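Kallistatin (Homo sapiens, PDB 6F4V) inhibits tissue kallikrein as a serpin, forming a stable equimolar complex with the protease and being cleaved at its reactive site. Local coordinates at residues L135-V140 and I148-S153; L163-Y168 and A333-A338. All blocks are in the same frame, centred on the assembly; numbering follows the deposited sequence.

Both contacts concern the large central sheet. Contact 2 is in its middle, its centre about 9 Å from the chain's centre, with every touching residue buried; the centre of contact 1 lies about 16 Å out, where helix 129-143 and the loop after it cover one face of the sheet. Contact 1 too is largely buried, D150 being its one exposed member. Contact 2 is held by regular backbone bonding between two antiparallel strands, whereas contact 1 depends on one asparagine side chain, two waters and small apolar patches. The two layers touch directly: V140 and L151 pack on A334, V152 on S336, and I136 on V164, so contact 1 roofs contact 2.

Contact 1: residues L135-V140 and I148-S153; sequences LINDHV and IVDLVS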
loop_
_atom_site.group_PDB
_atom_site.type_symbol
_atom_site.label_atom_id
_atom_site.label_comp_id
_atom_site.label_asym_id
_atom_site.label_seq_id
_atom_site.Cartn_x
_atom_site.Cartn_y
_atom_site.Cartn_z
ATOM N N LEU A 135 14.626 12.607 -13.216
ATOM C CA LEU A 135 14.198 11.542 -14.135
ATOM C C LEU A 135 13.321 10.484 -13.423
ATOM O O LEU A 135 12.263 10.102 -13.927
ATOM C CB LEU A 135 15.408 10.867 -14.785
ATOM C CG LEU A 135 15.128 9.706 -15.754
ATOM C CD1 LEU A 135 14.587 10.194 -17.102
ATOM C CD2 LEU A 135 16.369 8.842 -15.940
ATOM N N ILE A 136 13.778 10.022 -12.264
ATOM C CA ILE A 136 13.049 8.994 -11.499
ATOM C C ILE A 136 11.743 9.565 -10.995
ATOM O O ILE A 136 10.684 8.961 -11.182
ATOM C CB ILE A 136 13.860 8.447 -10.302
ATOM C CG1 ILE A 136 15.144 7.766 -10.781
ATOM C CG2 ILE A 136 13.000 7.472 -9.489
ATOM C CD1 ILE A 136 16.123 7.429 -9.675
ATOM N N ASN A 137 11.805 10.746 -10.389
ATOM C CA ASN A 137 10.618 11.332 -9.803
ATOM C C ASN A 137 9.551 11.732 -10.804
ATOM O O ASN A 137 8.350 11.549 -10.523
ATOM C CB ASN A 137 10.960 12.475 -8.854
ATOM C CG ASN A 137 11.593 11.975 -7.562
ATOM O OD1 ASN A 137 11.544 10.776 -7.253
ATOM N ND2 ASN A 137 12.196 12.877 -6.809
ATOM N N ASP A 138 9.967 12.236 -11.968
ATOM C CA ASP A 138 9.025 12.539 -13.046
ATOM C C ASP A 138 8.342 11.281 -13.553
ATOM O O ASP A 138 7.170 11.321 -13.853
ATOM C CB ASP A 138 9.717 13.214 -14.250
ATOM C CG ASP A 138 10.133 14.662 -13.988
ATOM O OD1 ASP A 138 9.674 15.316 -13.022
ATOM O OD2 ASP A 138 10.953 15.151 -14.794
ATOM N N HIS A 139 9.083 10.186 -13.704
ATOM C CA HIS A 139 8.506 8.901 -14.135
ATOM C C HIS A 139 7.423 8.429 -13.160
ATOM O O HIS A 139 6.294 8.126 -13.564
ATOM C CB HIS A 139 9.593 7.834 -14.284
ATOM C CG HIS A 139 9.071 6.474 -14.649
ATOM N ND1 HIS A 139 8.495 6.204 -15.870
ATOM C CD2 HIS A 139 9.062 5.303 -13.965
ATOM C CE1 HIS A 139 8.124 4.936 -15.915
ATOM N NE2 HIS A 139 8.467 4.363 -14.776
ATOM N N VAL A 140 7.744 8.435 -11.872
ATOM C CA VAL A 140 6.772 8.036 -10.858
ATOM C C VAL A 140 5.543 8.969 -10.843
ATOM O O VAL A 140 4.384 8.508 -10.758
ATOM C CB VAL A 140 7.446 7.924 -9.463
ATOM C CG1 VAL A 140 6.400 7.702 -8.372
ATOM C CG2 VAL A 140 8.490 6.803 -9.469
ATOM N N ILE A 148 1.990 11.009 -6.780
ATOM C CA ILE A 148 3.241 10.767 -6.047
ATOM C C ILE A 148 4.371 11.609 -6.629
ATOM O O ILE A 148 4.931 11.286 -7.673
ATOM C CB ILE A 148 3.641 9.281 -6.009
ATOM C CG1 ILE A 148 2.476 8.418 -5.518
ATOM C CG2 ILE A 148 4.889 9.138 -5.143
ATOM C CD1 ILE A 148 1.904 8.781 -4.161
ATOM N N VAL A 149 4.689 12.668 -5.897
ATOM C CA VAL A 149 5.683 13.686 -6.247
ATOM C C VAL A 149 6.892 13.519 -5.297
ATOM O O VAL A 149 6.733 13.265 -4.093
ATOM C CB VAL A 149 5.056 15.109 -6.065
ATOM C CG1 VAL A 149 5.949 16.208 -6.646
ATOM C CG2 VAL A 149 3.695 15.191 -6.768
ATOM N N ASP A 150 8.083 13.663 -5.848
ATOM C CA ASP A 150 9.332 13.633 -5.102
ATOM C C ASP A 150 9.514 12.332 -4.298
ATOM O O ASP A 150 9.871 12.346 -3.118
ATOM C CB ASP A 150 9.487 14.908 -4.239
ATOM C CG ASP A 150 9.425 16.219 -5.081
ATOM O OD1 ASP A 150 9.837 16.232 -6.280
ATOM O OD2 ASP A 150 8.950 17.245 -4.530
ATOM N N LEU A 151 9.251 11.199 -4.944
ATOM C CA LEU A 151 9.406 9.911 -4.273
ATOM C C LEU A 151 10.814 9.783 -3.680
ATOM O O LEU A 151 10.981 9.499 -2.487
ATOM C CB LEU A 151 9.155 8.743 -5.217
ATOM C CG LEU A 151 9.461 7.357 -4.627
ATOM C CD1 LEU A 151 8.604 7.087 -3.387
ATOM C CD2 LEU A 151 9.319 6.263 -5.660
ATOM N N VAL A 152 11.808 9.953 -4.543
ATOM C CA VAL A 152 13.198 9.856 -4.136
ATOM C C VAL A 152 13.634 11.250 -3.642
ATOM O O VAL A 152 13.890 12.143 -4.450
ATOM C CB VAL A 152 14.067 9.355 -5.302
ATOM C CG1 VAL A 152 15.538 9.330 -4.907
ATOM C CG2 VAL A 152 13.608 7.980 -5.731
ATOM N N SER A 153 13.688 11.419 -2.322
ATOM C CA SER A 153 14.029 12.712 -1.689
ATOM C C SER A 153 15.527 12.914 -1.403
ATOM O O SER A 153 15.924 14.024 -1.064
ATOM C CB SER A 153 13.242 12.870 -0.391
ATOM O OG SER A 153 13.404 11.715 0.411
HETATM O O HOH W 1 7.591 10.996 -7.683
HETATM O O HOH W 2 12.088 15.574 -7.420
#
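N137 reaches from the helix to V152 and makes a two-bond pairing with its backbone. With CG anti to its carbonyl carbon (chi1 -72°), the carboxamide points at the loop: OD1 accepts from V152 N at 2.8 Å, and ND2 gives a nearly straight bond (167°) to V152 O at 3.0 Å. That oxygen lies close to the amide plane of N137, although ND2 stands above the carbonyl plane of V152. Apolar contacts flank the pairing on the buried, sheet-facing side. V140 sets CG1 against I148 CG2 at 3.8 Å and turns CG2 to L151, while I136 CG2 meets V152 CG2 at 3.8 Å. Filling the interior gap between helix and loop, a water donates to N137 O and, at 2.7 Å, to I148 O while accepting from L151 N. The outer side, toward exposed D150, is looser: there another water joins N137 ND2, at 2.8 Å, to D150 OD1. A leucine in place of N137 would probably leave V152 N and O without their partner and let the loop shift on the helix. One amide supplies the direct hydrogen bonds, satisfying V152 N and O; apolar contacts and water complete the joint.

Contact 2: residues L163-Y168 and A333-A338; sequences LVNYIY and AATSFA
N165 carries CG between its backbone N and carbonyl carbon (chi1 77°), and T335 sets OG1 anti to its carbonyl carbon (chi1 -58°); the two side chains therefore lie side by side, pointing the same way. N165 OD1 rests against T335 CB at 3.7 Å and stays 3.8 Å from T335 OG1. Both oxygens are hydrogen-bonded to the hydroxyl of S35, and T335 OG1 also bonds ND1 of H318, so these buried polar groups have their needs met beneath the sheet. Along the backbone the strands run antiparallel, at 175°. L163 with F337, N165 with T335 and I167 with A333 are the hydrogen-bonded pairs, each closed by two N-H to O bonds. L163 N reaches F337 O at 2.8 Å, and N165 N meets T335 O at 2.9 Å. This is the central sheet of a serpin in its loop-inserted form: strand 328-340, the reactive-centre segment, fills the place between strands 159-172 and 312-324, and A334 and S336 bond back to K319 and F317 on its other edge. At the non-hydrogen-bonded pairs, V164 with S336 and Y166 with A334, the chains come closer and CA-H groups face carbonyls; V164 CA is 3.1 Å from T335 O. These four side chains project to the face covered by helix 129-143 and its following loop. Here Y166 CB touches A334 CB at 4.1 Å, while the phenol ring leads away to R92. Over the other face lies helix 33-44, on which L163, N165 and F337 pack, the ring of F337 meeting that of Y40 with the planes almost perpendicular. Further along, I167 CG2 lies 3.8 Å from A333 CB, and aromatic packing from another protein chain reaches both residues.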
loop_
_atom_site.group_PDB
_atom_site.type_symbol
_atom_site.label_atom_id
_atom_site.label_comp_id
_atom_site.label_asym_id
_atom_site.label_seq_id
_atom_site.Cartn_x
_atom_site.Cartn_y
_atom_site.Cartn_z
ATOM N N LEU A 163 15.668 0.884 -7.943
ATOM C CA LEU A 163 14.477 0.125 -8.260
ATOM C C LEU A 163 13.283 0.950 -7.830
ATOM O O LEU A 163 13.297 1.558 -6.762
ATOM C CB LEU A 163 14.525 -1.172 -7.481
ATOM C CG LEU A 163 13.376 -2.138 -7.528
ATOM C CD1 LEU A 163 13.941 -3.560 -7.355
ATOM C CD2 LEU A 163 12.287 -1.843 -6.501
ATOM N N VAL A 164 12.247 0.975 -8.659
ATOM C CA VAL A 164 10.994 1.577 -8.268
ATOM C C VAL A 164 9.809 0.751 -8.703
ATOM O O VAL A 164 9.843 0.022 -9.713
ATOM C CB VAL A 164 10.802 3.032 -8.761
ATOM C CG1 VAL A 164 12.009 3.875 -8.445
ATOM C CG2 VAL A 164 10.505 3.089 -10.243
ATOM N N ASN A 165 8.737 0.860 -7.934
ATOM C CA ASN A 165 7.455 0.483 -8.481
ATOM C C ASN A 165 6.394 1.449 -8.066
ATOM O O ASN A 165 6.624 2.314 -7.223
ATOM C CB ASN A 165 7.110 -0.941 -8.134
ATOM C CG ASN A 165 6.642 -1.123 -6.730
ATOM O OD1 ASN A 165 6.291 -0.181 -6.053
ATOM N ND2 ASN A 165 6.610 -2.370 -6.289
ATOM N N TYR A 166 5.241 1.318 -8.684
ATOM C CA TYR A 166 4.130 2.229 -8.388
ATOM C C TYR A 166 2.824 1.465 -8.548
ATOM O O TYR A 166 2.760 0.426 -9.249
ATOM C CB TYR A 166 4.171 3.465 -9.314
ATOM C CG TYR A 166 3.921 3.054 -10.736
ATOM C CD1 TYR A 166 2.607 2.934 -11.232
ATOM C CD2 TYR A 166 4.984 2.717 -11.576
ATOM C CE1 TYR A 166 2.371 2.501 -12.533
ATOM C CE2 TYR A 166 4.755 2.302 -12.868
ATOM C CZ TYR A 166 3.458 2.207 -13.349
ATOM O OH TYR A 166 3.247 1.760 -14.638
ATOM N N ILE A 167 1.795 2.000 -7.908
ATOM C CA ILE A 167 0.444 1.539 -8.041
ATOM C C ILE A 167 -0.420 2.783 -8.136
ATOM O O ILE A 167 -0.215 3.757 -7.424
ATOM C CB ILE A 167 0.018 0.606 -6.874
ATOM C CG1 ILE A 167 -1.455 0.188 -7.003
ATOM C CG2 ILE A 167 0.279 1.243 -5.508
ATOM C CD1 ILE A 167 -1.874 -0.958 -6.094
ATOM N N TYR A 168 -1.366 2.724 -9.062
ATOM C CA TYR A 168 -2.358 3.749 -9.262
ATOM C C TYR A 168 -3.721 3.068 -9.291
ATOM O O TYR A 168 -3.902 2.080 -10.012
ATOM C CB TYR A 168 -2.121 4.521 -10.548
ATOM C CG TYR A 168 -3.150 5.624 -10.678
ATOM C CD1 TYR A 168 -3.035 6.795 -9.946
ATOM C CD2 TYR A 168 -4.285 5.460 -11.469
ATOM C CE1 TYR A 168 -4.004 7.794 -10.020
ATOM C CE2 TYR A 168 -5.269 6.457 -11.550
ATOM C CZ TYR A 168 -5.116 7.622 -10.836
ATOM O OH TYR A 168 -6.067 8.634 -10.883
ATOM N N ALA A 333 0.531 5.065 -4.870
ATOM C CA ALA A 333 1.719 4.839 -4.061
ATOM C C ALA A 333 2.887 4.451 -4.922
ATOM O O ALA A 333 2.739 4.005 -6.063
ATOM C CB ALA A 333 1.469 3.780 -2.995
ATOM N N ALA A 334 4.074 4.634 -4.368
ATOM C CA ALA A 334 5.274 4.157 -4.999
ATOM C C ALA A 334 6.349 3.845 -3.979
ATOM O O ALA A 334 6.333 4.375 -2.878
ATOM C CB ALA A 334 5.761 5.197 -5.993
ATOM N N THR A 335 7.277 2.981 -4.379
ATOM C CA THR A 335 8.377 2.531 -3.525
ATOM C C THR A 335 9.648 2.603 -4.330
ATOM O O THR A 335 9.668 2.184 -5.484
ATOM C CB THR A 335 8.156 1.051 -3.108
ATOM O OG1 THR A 335 6.908 0.932 -2.435
ATOM C CG2 THR A 335 9.273 0.543 -2.206
ATOM N N SER A 336 10.701 3.151 -3.727
ATOM C CA SER A 336 12.032 3.140 -4.309
ATOM C C SER A 336 12.990 2.299 -3.458
ATOM O O SER A 336 12.799 2.154 -2.239
ATOM C CB SER A 336 12.576 4.558 -4.425
ATOM O OG SER A 336 12.890 5.092 -3.163
ATOM N N PHE A 337 14.028 1.787 -4.106
ATOM C CA PHE A 337 15.131 1.128 -3.410
ATOM C C PHE A 337 16.424 1.397 -4.164
ATOM O O PHE A 337 16.559 0.959 -5.296
ATOM C CB PHE A 337 14.907 -0.373 -3.306
ATOM C CG PHE A 337 15.812 -1.038 -2.320
ATOM C CD1 PHE A 337 17.118 -1.390 -2.640
ATOM C CD2 PHE A 337 15.377 -1.260 -1.047
ATOM C CE1 PHE A 337 17.930 -1.983 -1.667
ATOM C CE2 PHE A 337 16.182 -1.852 -0.100
ATOM C CZ PHE A 337 17.456 -2.201 -0.403
ATOM N N ALA A 338 17.367 2.078 -3.510
ATOM C CA ALA A 338 18.626 2.471 -4.112
ATOM C C ALA A 338 19.738 1.549 -3.617
ATOM O O ALA A 338 19.753 1.130 -2.446
ATOM C CB ALA A 338 18.927 3.927 -3.784
#